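Side-chain contacts in uncharacterized protein (PDB 4XG0), which probably acts as a kinase of acid sugars in a catabolic pathway, pairing a sugar-binding N-terminal domain with a nucleotide-binding C-terminal domain: residues A[42-45]-A[46-49]; A[87-90]-A[91-95]; A[242-245]-A[246-250]; A[267-270]-A[271-275]; A[409-412]-A[413-417]. One frame throughout, in Å; residues are numbered along the deposited sequence.

Contact 1 of 5, residues A[42-45]-A[46-49]; sequences AVQF and VRAG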
loop_
_atom_site.group_PDB
_atom_site.type_symbol
_atom_site.label_atom_id
_atom_site.label_comp_id
_atom_site.label_asym_id
_atom_site.label_seq_id
_atom_site.Cartn_x
_atom_site.Cartn_y
_atom_site.Cartn_z
ATOM N N ALA A 42 -0.558 -7.671 -11.893
ATOM C CA ALA A 42 0.845 -7.268 -11.997
ATOM C C ALA A 42 1.007 -5.772 -12.248
ATOM O O ALA A 42 1.909 -5.156 -11.677
ATOM C CB ALA A 42 1.529 -8.048 -13.053
ATOM N N VAL A 43 0.172 -5.169 -13.091
ATOM C CA VAL A 43 0.365 -3.722 -13.364
ATOM C C VAL A 43 0.082 -2.896 -12.109
ATOM O O VAL A 43 0.672 -1.861 -11.879
ATOM C CB VAL A 43 -0.458 -3.257 -14.563
ATOM C CG1 VAL A 43 -0.246 -1.719 -14.804
ATOM C CG2 VAL A 43 0.016 -3.987 -15.794
ATOM N N GLN A 44 -0.801 -3.404 -11.248
ATOM C CA GLN A 44 -1.019 -2.708 -9.987
ATOM C C GLN A 44 0.189 -2.649 -9.113
ATOM O O GLN A 44 0.386 -1.670 -8.414
ATOM C CB GLN A 44 -2.229 -3.276 -9.261
ATOM C CG GLN A 44 -3.490 -3.026 -10.035
ATOM C CD GLN A 44 -3.702 -1.517 -10.361
ATOM O OE1 GLN A 44 -3.581 -0.658 -9.501
ATOM N NE2 GLN A 44 -3.995 -1.220 -11.604
ATOM N N PHE A 45 1.017 -3.709 -9.124
ATOM C CA PHE A 45 2.275 -3.650 -8.403
ATOM C C PHE A 45 3.266 -2.713 -9.032
ATOM O O PHE A 45 3.943 -1.999 -8.311
ATOM C CB PHE A 45 2.849 -5.055 -8.162
ATOM C CG PHE A 45 2.095 -5.813 -7.125
ATOM C CD1 PHE A 45 0.839 -6.284 -7.372
ATOM C CD2 PHE A 45 2.648 -5.977 -5.865
ATOM C CE1 PHE A 45 0.154 -6.976 -6.392
ATOM C CE2 PHE A 45 1.943 -6.667 -4.878
ATOM C CZ PHE A 45 0.725 -7.128 -5.141
ATOM N N VAL A 46 3.344 -2.686 -10.361
ATOM C CA VAL A 46 4.191 -1.729 -11.056
ATOM C C VAL A 46 3.825 -0.290 -10.681
ATOM O O VAL A 46 4.706 0.588 -10.505
ATOM C CB VAL A 46 4.011 -1.874 -12.552
ATOM C CG1 VAL A 46 4.657 -0.684 -13.284
ATOM C CG2 VAL A 46 4.587 -3.186 -13.040
ATOM N N ARG A 47 2.523 -0.043 -10.568
ATOM C CA ARG A 47 1.994 1.299 -10.310
ATOM C C ARG A 47 2.299 1.762 -8.897
ATOM O O ARG A 47 2.354 2.979 -8.628
ATOM C CB ARG A 47 0.491 1.402 -10.683
ATOM C CG ARG A 47 0.305 1.283 -12.134
ATOM C CD ARG A 47 -1.118 1.441 -12.591
ATOM N NE ARG A 47 -1.138 1.942 -13.965
ATOM C CZ ARG A 47 -2.223 1.984 -14.737
ATOM N NH1 ARG A 47 -2.127 2.462 -15.975
ATOM N NH2 ARG A 47 -3.392 1.546 -14.275
ATOM N N ALA A 48 2.647 0.833 -8.013
ATOM C CA ALA A 48 3.087 1.146 -6.643
ATOM C C ALA A 48 4.623 1.147 -6.453
ATOM O O ALA A 48 5.158 1.227 -5.331
ATOM C CB ALA A 48 2.408 0.216 -5.696
ATOM N N GLY A 49 5.321 1.048 -7.580
ATOM C CA GLY A 49 6.755 1.139 -7.611
ATOM C C GLY A 49 7.570 -0.129 -7.688
ATOM O O GLY A 49 8.790 -0.062 -7.788
#
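Arg47 lies back along the last turn of helix 35-47 and meets Val43 and Gln44, four and three residues before it. Its chain runs extended from CG to NE (chi2 -177°), which carries the guanidinium past Val43, whose CG1 sits over one face, toward the rim, 3.9 Å from NE. That methyl reaches the arginine because it stands anti to the backbone N of Val43 (chi1 179°), while CG2 lies beside the backbone N. Nearer the backbone, Arg47 CG packs 3.2 Å from Val43 O, the same oxygen that accepts the Arg47 N bond at 2.9 Å. Gln44 folds at chi2 and brings NE2 to 3.9 Å from Arg47 NH2, with amide and guanidinium planes nearly perpendicular; the two nitrogens are neighbours in packing. Beyond Arg47 the helix stops in a Schellman motif. Gly49, with positive phi, is its C-prime residue, and its N bonds to Val46 O at 3.0 Å, while Trp50 N returns to Phe45 O. Ala48 N also bonds to Phe45 O, 3.1 Å away, approaching from above the carbonyl plane. Phe45 turns inward onto Ile28 and Ile30 of strand 28-32 and Val73 of strand 73-77, and together with Gln44 and Ala48 it packs against helix 240-252; Ala42 and Val46 reach Thr52 of strand 52-54.

Contact 2 of 5, residues A[87-90]-A[91-95]; sequences DAAA and VVRGE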
loop_
_atom_site.group_PDB
_atom_site.type_symbol
_atom_site.label_atom_id
_atom_site.label_comp_id
_atom_site.label_asym_id
_atom_site.label_seq_id
_atom_site.Cartn_x
_atom_site.Cartn_y
_atom_site.Cartn_z
ATOM N N ASP A 87 -6.341 -31.421 -11.423
ATOM C CA ASP A 87 -5.363 -30.920 -12.383
ATOM C C ASP A 87 -5.022 -29.477 -12.042
ATOM O O ASP A 87 -3.871 -29.069 -12.136
ATOM C CB ASP A 87 -5.909 -30.983 -13.804
ATOM C CG ASP A 87 -6.194 -32.394 -14.240
ATOM O OD1 ASP A 87 -5.436 -33.285 -13.822
ATOM O OD2 ASP A 87 -7.181 -32.603 -14.966
ATOM N N ALA A 88 -6.045 -28.723 -11.667
ATOM C CA ALA A 88 -5.884 -27.324 -11.280
ATOM C C ALA A 88 -5.011 -27.243 -10.032
ATOM O O ALA A 88 -4.084 -26.438 -9.960
ATOM C CB ALA A 88 -7.258 -26.712 -11.008
ATOM N N ALA A 89 -5.328 -28.069 -9.040
ATOM C CA ALA A 89 -4.560 -28.140 -7.806
ATOM C C ALA A 89 -3.116 -28.454 -8.123
ATOM O O ALA A 89 -2.198 -27.845 -7.560
ATOM C CB ALA A 89 -5.132 -29.188 -6.883
ATOM N N ALA A 90 -2.908 -29.393 -9.042
ATOM C CA ALA A 90 -1.562 -29.811 -9.401
ATOM C C ALA A 90 -0.690 -28.637 -9.863
ATOM O O ALA A 90 0.419 -28.438 -9.364
ATOM C CB ALA A 90 -1.614 -30.875 -10.485
ATOM N N VAL A 91 -1.172 -27.900 -10.850
ATOM C CA VAL A 91 -0.390 -26.793 -11.398
ATOM C C VAL A 91 -0.126 -25.735 -10.322
ATOM O O VAL A 91 0.983 -25.207 -10.227
ATOM C CB VAL A 91 -1.064 -26.187 -12.649
ATOM C CG1 VAL A 91 -2.481 -25.711 -12.340
ATOM C CG2 VAL A 91 -0.222 -25.024 -13.200
ATOM N N VAL A 92 -1.132 -25.452 -9.500
ATOM C CA VAL A 92 -1.031 -24.423 -8.450
ATOM C C VAL A 92 0.022 -24.783 -7.375
ATOM O O VAL A 92 0.829 -23.960 -6.998
ATOM C CB VAL A 92 -2.413 -24.156 -7.813
ATOM C CG1 VAL A 92 -2.316 -23.369 -6.527
ATOM C CG2 VAL A 92 -3.358 -23.514 -8.803
ATOM N N ARG A 93 0.058 -26.028 -6.911
ATOM C CA ARG A 93 1.025 -26.411 -5.869
ATOM C C ARG A 93 2.466 -26.337 -6.377
ATOM O O ARG A 93 3.422 -26.048 -5.623
ATOM C CB ARG A 93 0.743 -27.850 -5.380
ATOM C CG ARG A 93 1.304 -28.948 -6.265
ATOM C CD ARG A 93 1.060 -30.319 -5.622
ATOM N NE ARG A 93 -0.345 -30.471 -5.246
ATOM C CZ ARG A 93 -1.240 -31.213 -5.900
ATOM N NH1 ARG A 93 -2.492 -31.263 -5.462
ATOM N NH2 ARG A 93 -0.901 -31.905 -6.981
ATOM N N GLY A 94 2.621 -26.610 -7.666
ATOM C CA GLY A 94 3.926 -26.609 -8.289
ATOM C C GLY A 94 4.482 -25.214 -8.460
ATOM O O GLY A 94 5.684 -25.027 -8.358
ATOM N N GLU A 95 3.611 -24.260 -8.725
ATOM C CA GLU A 95 4.076 -22.880 -8.912
ATOM C C GLU A 95 4.380 -22.282 -7.539
ATOM O O GLU A 95 5.386 -21.573 -7.360
ATOM C CB GLU A 95 3.036 -22.041 -9.669
ATOM C CG GLU A 95 2.727 -22.541 -11.085
ATOM C CD GLU A 95 3.915 -22.432 -12.023
ATOM O OE1 GLU A 95 4.498 -21.343 -12.068
ATOM O OE2 GLU A 95 4.272 -23.429 -12.696
#
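Val91, Val92 and Arg93 bond through their backbone N atoms to the O atoms of Asp87, Ala88 and Ala89, regular alpha-helical i to i+4 links of 3.0 to 3.2 Å within helix 85-101, while the next, Gly94 N to Ala90 O, is weak at 3.3 Å. Arg93 makes the main side-chain contact by doubling back over the preceding turn. Its CG lies between its own backbone N and carbonyl carbon (chi1 81°), and a bend at chi3 (51°) then swings the guanidinium toward the N-terminal end of the helix. The flat group is thereby laid on the backbone: Ala89 O stands over the centre of one face, with Ala90 N on the same face, nearer the rim. The two terminal nitrogens divide the neighbouring alanines, NH1 coming to 3.6 Å from Ala89 CB and NH2 to 3.3 Å from Ala90 CA. The methyl of Ala90 touches as well, its CB 3.7 Å from Arg93 NH2. Facing a carbonyl oxygen over its centre, the cation probably gains some electrostatic attraction, although the contact is one of packing. On another side of the helix Val91 CG1 and Val92 CG2 both press on Ala88 O, at 3.0 and 3.2 Å, the first a tight approach. The alanine and valine face of the helix packs on helix 119-130, Ala88 and Val92 against Glu122, Ala89 against Ala125 and Val92 also against Ala126. Val91 turns to Thr78 and Ser80, just beyond strand 73-77.

Contact 3 of 5, residues A[242-245]-A[246-250]; sequences LAAP and LARVW. With SO4 (sulfate ion), chain D.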
loop_
_atom_site.group_PDB
_atom_site.type_symbol
_atom_site.label_atom_id
_atom_site.label_comp_id
_atom_site.label_asym_id
_atom_site.label_seq_id
_atom_site.Cartn_x
_atom_site.Cartn_y
_atom_site.Cartn_z
ATOM N N LEU A 242 -8.015 -6.530 -4.383
ATOM C CA LEU A 242 -7.004 -6.587 -3.336
ATOM C C LEU A 242 -5.604 -6.208 -3.836
ATOM O O LEU A 242 -4.701 -5.938 -3.044
ATOM C CB LEU A 242 -6.950 -7.966 -2.732
ATOM C CG LEU A 242 -7.549 -7.993 -1.332
ATOM C CD1 LEU A 242 -7.641 -9.414 -0.853
ATOM C CD2 LEU A 242 -6.817 -7.190 -0.308
ATOM N N ALA A 243 -5.433 -6.160 -5.147
ATOM C CA ALA A 243 -4.089 -5.983 -5.723
ATOM C C ALA A 243 -3.356 -4.714 -5.333
ATOM O O ALA A 243 -2.269 -4.769 -4.743
ATOM C CB ALA A 243 -4.134 -6.149 -7.240
ATOM N N ALA A 244 -3.897 -3.548 -5.649
ATOM C CA ALA A 244 -3.203 -2.313 -5.314
ATOM C C ALA A 244 -3.069 -2.119 -3.783
ATOM O O ALA A 244 -2.026 -1.733 -3.285
ATOM C CB ALA A 244 -3.878 -1.163 -5.962
ATOM N N PRO A 245 -4.131 -2.406 -3.013
ATOM C CA PRO A 245 -3.989 -2.313 -1.561
ATOM C C PRO A 245 -2.823 -3.155 -1.030
ATOM O O PRO A 245 -2.094 -2.667 -0.178
ATOM C CB PRO A 245 -5.356 -2.853 -1.053
ATOM C CG PRO A 245 -6.277 -2.461 -2.151
ATOM C CD PRO A 245 -5.520 -2.671 -3.428
ATOM N N LEU A 246 -2.625 -4.352 -1.556
ATOM C CA LEU A 246 -1.548 -5.206 -1.089
ATOM C C LEU A 246 -0.206 -4.664 -1.562
ATOM O O LEU A 246 0.756 -4.637 -0.791
ATOM C CB LEU A 246 -1.726 -6.633 -1.581
ATOM C CG LEU A 246 -2.833 -7.407 -0.897
ATOM C CD1 LEU A 246 -3.155 -8.722 -1.665
ATOM C CD2 LEU A 246 -2.446 -7.661 0.608
ATOM N N ALA A 247 -0.144 -4.268 -2.826
ATOM C CA ALA A 247 1.091 -3.590 -3.331
ATOM C C ALA A 247 1.521 -2.450 -2.415
ATOM O O ALA A 247 2.715 -2.289 -2.078
ATOM C CB ALA A 247 0.873 -3.086 -4.731
ATOM N N ARG A 248 0.565 -1.597 -2.024
ATOM C CA ARG A 248 0.849 -0.509 -1.137
ATOM C C ARG A 248 1.206 -0.916 0.310
ATOM O O ARG A 248 2.131 -0.362 0.920
ATOM C CB ARG A 248 -0.328 0.479 -1.139
ATOM C CG ARG A 248 -0.544 1.198 -2.466
ATOM C CD ARG A 248 -1.527 2.329 -2.353
ATOM N NE ARG A 248 -2.886 1.808 -2.331
ATOM C CZ ARG A 248 -3.661 1.692 -3.410
ATOM N NH1 ARG A 248 -4.882 1.201 -3.274
ATOM N NH2 ARG A 248 -3.214 2.023 -4.618
ATOM N N VAL A 249 0.498 -1.893 0.868
ATOM C CA VAL A 249 0.771 -2.240 2.236
ATOM C C VAL A 249 2.137 -2.897 2.358
ATOM O O VAL A 249 2.898 -2.589 3.256
ATOM C CB VAL A 249 -0.323 -3.167 2.794
ATOM C CG1 VAL A 249 0.151 -3.759 4.093
ATOM C CG2 VAL A 249 -1.583 -2.348 3.004
ATOM N N TRP A 250 2.448 -3.765 1.414
ATOM C CA TRP A 250 3.726 -4.445 1.426
ATOM C C TRP A 250 4.884 -3.473 1.123
ATOM O O TRP A 250 5.994 -3.633 1.643
ATOM C CB TRP A 250 3.697 -5.618 0.456
ATOM C CG TRP A 250 2.960 -6.834 1.017
ATOM C CD1 TRP A 250 2.785 -7.145 2.339
ATOM C CD2 TRP A 250 2.306 -7.876 0.273
ATOM N NE1 TRP A 250 2.048 -8.322 2.458
ATOM C CE2 TRP A 250 1.755 -8.782 1.210
ATOM C CE3 TRP A 250 2.135 -8.134 -1.092
ATOM C CZ2 TRP A 250 1.052 -9.917 0.825
ATOM C CZ3 TRP A 250 1.455 -9.242 -1.472
ATOM C CH2 TRP A 250 0.907 -10.132 -0.509
HETATM S S SO4 D . -6.303 2.038 -6.831
HETATM O O1 SO4 D . -6.814 1.422 -5.578
HETATM O O2 SO4 D . -6.410 1.163 -8.014
HETATM O O3 SO4 D . -4.876 2.356 -6.690
HETATM O O4 SO4 D . -7.060 3.258 -7.138
#
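Arg248 reaches back one turn to Ala244 and Pro245 and holds a sulfate ion, probably from the crystallisation liquor, with two nitrogens. NH2 donates to sulfate O3 at 2.7 Å and NH1 to sulfate O1 at 3.0 Å, so separate oxygens take the two N-H groups at the edge of the guanidinium. Beneath it, Ala244 O stands over the centre of one face, and Ala244 CB supports NH2 from 3.5 Å. Pro245 CD adds an apolar neighbour 3.9 Å from NH1. A bend at chi3 (-78°) turns the end of the arginine toward these residues and the ion. The next shell is the helix itself: Arg248 N bonds to Ala244 O at 2.9 Å, so one carbonyl both fixes the backbone and underlies the charged group. Pro245 has no N-H for the preceding turn and the helix kinks there, yet its O still accepts Val249 N. On another flank Leu246 CD1 packs against Leu242 CB at 4.0 Å. Helix 240-252 lies between helix 35-47, met by Ala243, Ala244, Ala247 and Trp250, and helix 217-230, met by Leu242, Pro245, Leu246 and Val249; Ala243 and Leu246 also rest on Tyr108 of strand 106-110.

Contact 4 of 5, residues A[267-270]-A[271-275]; sequences HSAA and RQQAA. With SO4 (sulfate ion), chain F.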
loop_
_atom_site.group_PDB
_atom_site.type_symbol
_atom_site.label_atom_id
_atom_site.label_comp_id
_atom_site.label_asym_id
_atom_site.label_seq_id
_atom_site.Cartn_x
_atom_site.Cartn_y
_atom_site.Cartn_z
ATOM N N HIS A 267 -1.860 30.199 3.851
ATOM C CA HIS A 267 -3.129 29.959 3.154
ATOM C C HIS A 267 -3.995 29.087 4.039
ATOM O O HIS A 267 -3.488 28.139 4.644
ATOM C CB HIS A 267 -2.895 29.257 1.806
ATOM C CG HIS A 267 -2.426 30.179 0.727
ATOM N ND1 HIS A 267 -3.171 31.255 0.300
ATOM C CD2 HIS A 267 -1.282 30.199 0.004
ATOM C CE1 HIS A 267 -2.510 31.895 -0.650
ATOM N NE2 HIS A 267 -1.362 31.279 -0.845
ATOM N N SER A 268 -5.283 29.411 4.135
ATOM C CA SER A 268 -6.186 28.713 5.043
ATOM C C SER A 268 -6.277 27.237 4.691
ATOM O O SER A 268 -6.427 26.400 5.564
ATOM C CB SER A 268 -7.575 29.320 4.990
ATOM O OG SER A 268 -8.190 29.000 3.762
ATOM N N ALA A 269 -6.183 26.923 3.405
ATOM C CA ALA A 269 -6.224 25.541 2.977
ATOM C C ALA A 269 -5.121 24.758 3.675
ATOM O O ALA A 269 -5.358 23.675 4.198
ATOM C CB ALA A 269 -6.066 25.448 1.469
ATOM N N ALA A 270 -3.902 25.307 3.679
ATOM C CA ALA A 270 -2.765 24.642 4.302
ATOM C C ALA A 270 -2.956 24.515 5.812
ATOM O O ALA A 270 -2.569 23.510 6.407
ATOM C CB ALA A 270 -1.471 25.401 4.007
ATOM N N ARG A 271 -3.525 25.526 6.440
ATOM C CA ARG A 271 -3.669 25.464 7.892
ATOM C C ARG A 271 -4.688 24.381 8.251
ATOM O O ARG A 271 -4.487 23.653 9.220
ATOM C CB ARG A 271 -4.107 26.804 8.485
ATOM C CG ARG A 271 -3.346 27.991 7.950
ATOM C CD ARG A 271 -1.900 27.893 8.199
ATOM N NE ARG A 271 -1.523 27.931 9.611
ATOM C CZ ARG A 271 -0.261 28.006 10.034
ATOM N NH1 ARG A 271 0.741 28.052 9.151
ATOM N NH2 ARG A 271 0.007 28.039 11.333
ATOM N N GLN A 272 -5.760 24.285 7.462
ATOM C CA GLN A 272 -6.770 23.229 7.637
ATOM C C GLN A 272 -6.148 21.847 7.404
ATOM O O GLN A 272 -6.377 20.902 8.170
ATOM C CB GLN A 272 -7.951 23.437 6.676
ATOM C CG GLN A 272 -8.776 24.666 7.025
ATOM C CD GLN A 272 -10.025 24.782 6.188
ATOM O OE1 GLN A 272 -10.384 23.853 5.456
ATOM N NE2 GLN A 272 -10.714 25.922 6.303
ATOM N N GLN A 273 -5.347 21.741 6.349
ATOM C CA GLN A 273 -4.613 20.507 6.068
ATOM C C GLN A 273 -3.658 20.123 7.181
ATOM O O GLN A 273 -3.516 18.930 7.511
ATOM C CB GLN A 273 -3.857 20.659 4.749
ATOM C CG GLN A 273 -4.808 20.787 3.579
ATOM C CD GLN A 273 -4.189 21.420 2.340
ATOM O OE1 GLN A 273 -2.988 21.679 2.285
ATOM N NE2 GLN A 273 -5.012 21.626 1.324
ATOM N N ALA A 274 -2.980 21.112 7.763
ATOM C CA ALA A 274 -2.071 20.830 8.882
ATOM C C ALA A 274 -2.882 20.358 10.097
ATOM O O ALA A 274 -2.543 19.364 10.755
ATOM C CB ALA A 274 -1.243 22.055 9.240
ATOM N N ALA A 275 -3.956 21.056 10.378
ATOM C CA ALA A 275 -4.825 20.680 11.492
ATOM C C ALA A 275 -5.284 19.234 11.344
ATOM O O ALA A 275 -5.264 18.474 12.304
ATOM C CB ALA A 275 -6.012 21.609 11.581
HETATM S S SO4 F . -6.207 32.241 1.429
HETATM O O1 SO4 F . -6.440 31.937 2.841
HETATM O O2 SO4 F . -5.866 31.038 0.662
HETATM O O3 SO4 F . -7.420 32.856 0.885
HETATM O O4 SO4 F . -5.105 33.207 1.292
HETATM O O HOH W 1 -7.851 22.142 2.863
#
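Backbone bonds join the two segments first: Arg271, Gln272, Gln273 and Ala274 donate their N-H groups to the O atoms of His267, Ser268, Ala269 and Ala270 in the opening turns of helix 268-279. Hydrogen bonds to an anion gather at the start, where His267 is the N-cap residue. A sulfate, probably from the crystallisation liquor, lies at the edge of the imidazole; His267 ND1 donates a forked hydrogen bond to O2 at 2.7 Å and O4 at 2.9 Å. Ser268 N donates to a third oxygen, O1, at 3.1 Å. Further along, a water donates to Ala269 O and accepts from Gln273 NE2, its oxygen 3.3 Å from that nitrogen. Other polar ends are held from outside: Gln273 OE1 by Lys403, Gln273 NE2 by Phe407 O, and Arg271 NH1 by Ala322 O and Ser265 O. Packing belongs mainly to Gln273, extended beyond CG (chi2 159°), which lays its chain over the Ala269 carbonyl: CG stands 3.0 Å and CD 3.1 Å from Ala269 O. Arg271 bends at chi2 and chi3, CG passing 3.3 Å from His267 O. An anion held by the first backbone N-H and an imidazole would be favoured by the helix dipole, consistent with a phosphate-sized site in a nucleotide-binding domain, though its role is unproven.

Contact 5 of 5, residues A[409-412]-A[413-417]; sequences EQDV and LIRAA. With SO4 (sulfate ion), chain E.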
loop_
_atom_site.group_PDB
_atom_site.type_symbol
_atom_site.label_atom_id
_atom_site.label_comp_id
_atom_site.label_asym_id
_atom_site.label_seq_id
_atom_site.Cartn_x
_atom_site.Cartn_y
_atom_site.Cartn_z
ATOM N N GLU A 409 -7.660 19.244 -1.040
ATOM C CA GLU A 409 -8.636 19.044 0.031
ATOM C C GLU A 409 -7.948 18.887 1.374
ATOM O O GLU A 409 -6.721 18.712 1.461
ATOM C CB GLU A 409 -9.470 17.785 -0.224
ATOM C CG GLU A 409 -10.243 17.807 -1.476
ATOM C CD GLU A 409 -11.520 18.580 -1.299
ATOM O OE1 GLU A 409 -12.434 18.044 -0.630
ATOM O OE2 GLU A 409 -11.587 19.728 -1.796
ATOM N N GLN A 410 -8.777 18.882 2.416
ATOM C CA GLN A 410 -8.316 18.861 3.800
ATOM C C GLN A 410 -7.351 17.720 4.145
ATOM O O GLN A 410 -6.415 17.917 4.927
ATOM C CB GLN A 410 -9.532 18.783 4.728
ATOM C CG GLN A 410 -9.154 18.480 6.145
ATOM C CD GLN A 410 -10.326 18.471 7.077
ATOM O OE1 GLN A 410 -10.811 19.537 7.482
ATOM N NE2 GLN A 410 -10.811 17.269 7.422
ATOM N N ASP A 411 -7.595 16.527 3.579
ATOM C CA ASP A 411 -6.782 15.334 3.899
ATOM C C ASP A 411 -5.523 15.193 3.036
ATOM O O ASP A 411 -4.827 14.187 3.134
ATOM C CB ASP A 411 -7.623 14.044 3.796
ATOM C CG ASP A 411 -8.010 13.696 2.364
ATOM O OD1 ASP A 411 -7.763 14.535 1.463
ATOM O OD2 ASP A 411 -8.647 12.618 2.152
ATOM N N VAL A 412 -5.169 16.225 2.280
ATOM C CA VAL A 412 -4.110 16.058 1.272
ATOM C C VAL A 412 -2.724 15.804 1.860
ATOM O O VAL A 412 -1.937 15.071 1.248
ATOM C CB VAL A 412 -4.048 17.210 0.262
ATOM C CG1 VAL A 412 -3.495 18.468 0.891
ATOM C CG2 VAL A 412 -3.182 16.790 -0.936
ATOM N N LEU A 413 -2.406 16.339 3.039
ATOM C CA LEU A 413 -1.068 16.082 3.601
ATOM C C LEU A 413 -1.010 14.668 4.195
ATOM O O LEU A 413 0.033 14.010 4.154
ATOM C CB LEU A 413 -0.662 17.125 4.626
ATOM C CG LEU A 413 -0.579 18.571 4.119
ATOM C CD1 LEU A 413 -0.333 19.533 5.269
ATOM C CD2 LEU A 413 0.503 18.716 3.098
ATOM N N ILE A 414 -2.136 14.214 4.746
ATOM C CA ILE A 414 -2.247 12.846 5.225
ATOM C C ILE A 414 -2.016 11.893 4.050
ATOM O O ILE A 414 -1.194 10.951 4.118
ATOM C CB ILE A 414 -3.631 12.602 5.860
ATOM C CG1 ILE A 414 -3.757 13.431 7.130
ATOM C CG2 ILE A 414 -3.829 11.142 6.169
ATOM C CD1 ILE A 414 -5.182 13.536 7.636
ATOM N N ARG A 415 -2.719 12.158 2.972
ATOM C CA ARG A 415 -2.577 11.363 1.755
ATOM C C ARG A 415 -1.141 11.383 1.211
ATOM O O ARG A 415 -0.659 10.371 0.731
ATOM C CB ARG A 415 -3.548 11.831 0.682
ATOM C CG ARG A 415 -5.023 11.539 1.008
ATOM C CD ARG A 415 -5.952 11.983 -0.158
ATOM N NE ARG A 415 -5.685 11.237 -1.393
ATOM C CZ ARG A 415 -6.078 11.605 -2.614
ATOM N NH1 ARG A 415 -6.750 12.735 -2.802
ATOM N NH2 ARG A 415 -5.784 10.840 -3.667
ATOM N N ALA A 416 -0.503 12.551 1.237
ATOM C CA ALA A 416 0.896 12.715 0.782
ATOM C C ALA A 416 1.852 11.873 1.567
ATOM O O ALA A 416 2.670 11.148 0.973
ATOM C CB ALA A 416 1.315 14.158 0.855
ATOM N N ALA A 417 1.756 11.922 2.885
ATOM C CA ALA A 417 2.610 11.092 3.724
ATOM C C ALA A 417 2.372 9.624 3.445
ATOM O O ALA A 417 3.313 8.828 3.321
ATOM C CB ALA A 417 2.375 11.409 5.183
HETATM S S SO4 E . -8.118 12.120 -6.451
HETATM O O1 SO4 E . -8.868 11.075 -5.743
HETATM O O2 SO4 E . -6.714 11.720 -6.575
HETATM O O3 SO4 E . -8.690 12.342 -7.787
HETATM O O4 SO4 E . -8.183 13.373 -5.686
HETATM O O HOH W 2 -3.958 16.953 5.529
HETATM O O HOH W 3 -7.489 14.813 -1.382
#
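This is a helix-start contact: a type I beta turn, Glu409 to Val412, leads into helix 412-421, with Asp411 at the N-cap position and Arg415 one turn on. Helix 412-421 follows strand 399-403 and packs beside helix 268-279, Val412 and Leu413 touching Gln273 there; Leu413 also reaches Val356 and Thr358 of strand 354-358. The backbone enters the helix through Arg415 N to Asp411 O and Ala416 N to Val412 O, both 2.9 Å. With chi1 at 70°, the Asp411 carboxylate makes no capping bond and instead lies across the aliphatic part of Arg415, OD1 3.5 Å from CD. The charged ends do not meet directly, OD1 and NH1 being 4.7 Å apart. A water joins them, donating to Asp411 OD1 at 2.9 Å and accepting from Arg415 NH1 at 2.6 Å; at this separation the opposite charges may still attract weakly. A second water spans Gln410 O and Leu413 N. Arg415 bends at chi3 toward a sulfate, probably from the crystallisation liquor, which Thr382 OG1 also binds; NH1 donates to sulfate O4, and the N-H of NH2 points straight at sulfate O2, 3.2 Å away in the guanidinium plane.

In the fold
Contacts 1 and 3 form one patch of the N-terminal domain, centres 9 Å apart, where Phe45 CE2 comes within 3.5 Å of Ala247 CA and Gln44 OE1 within 3.6 Å of Ala244 CB. The sulfate bound in contact 3 lies about 4 Å from the Gln44 side chain of contact 1. Contacts 4 and 5 are a second pair, centres 10 Å apart, joined by Gln273 CD against Val412 CG1 at 3.4 Å. Contact 3 comes to about 9 Å from contact 5 at nearest atoms, the shortest gap between the two pairs. Contact 2 stands apart, its centre 54 Å from that of contact 4. Contacts 3, 4 and 5 each hold a sulfate, possibly marking anion-binding pockets.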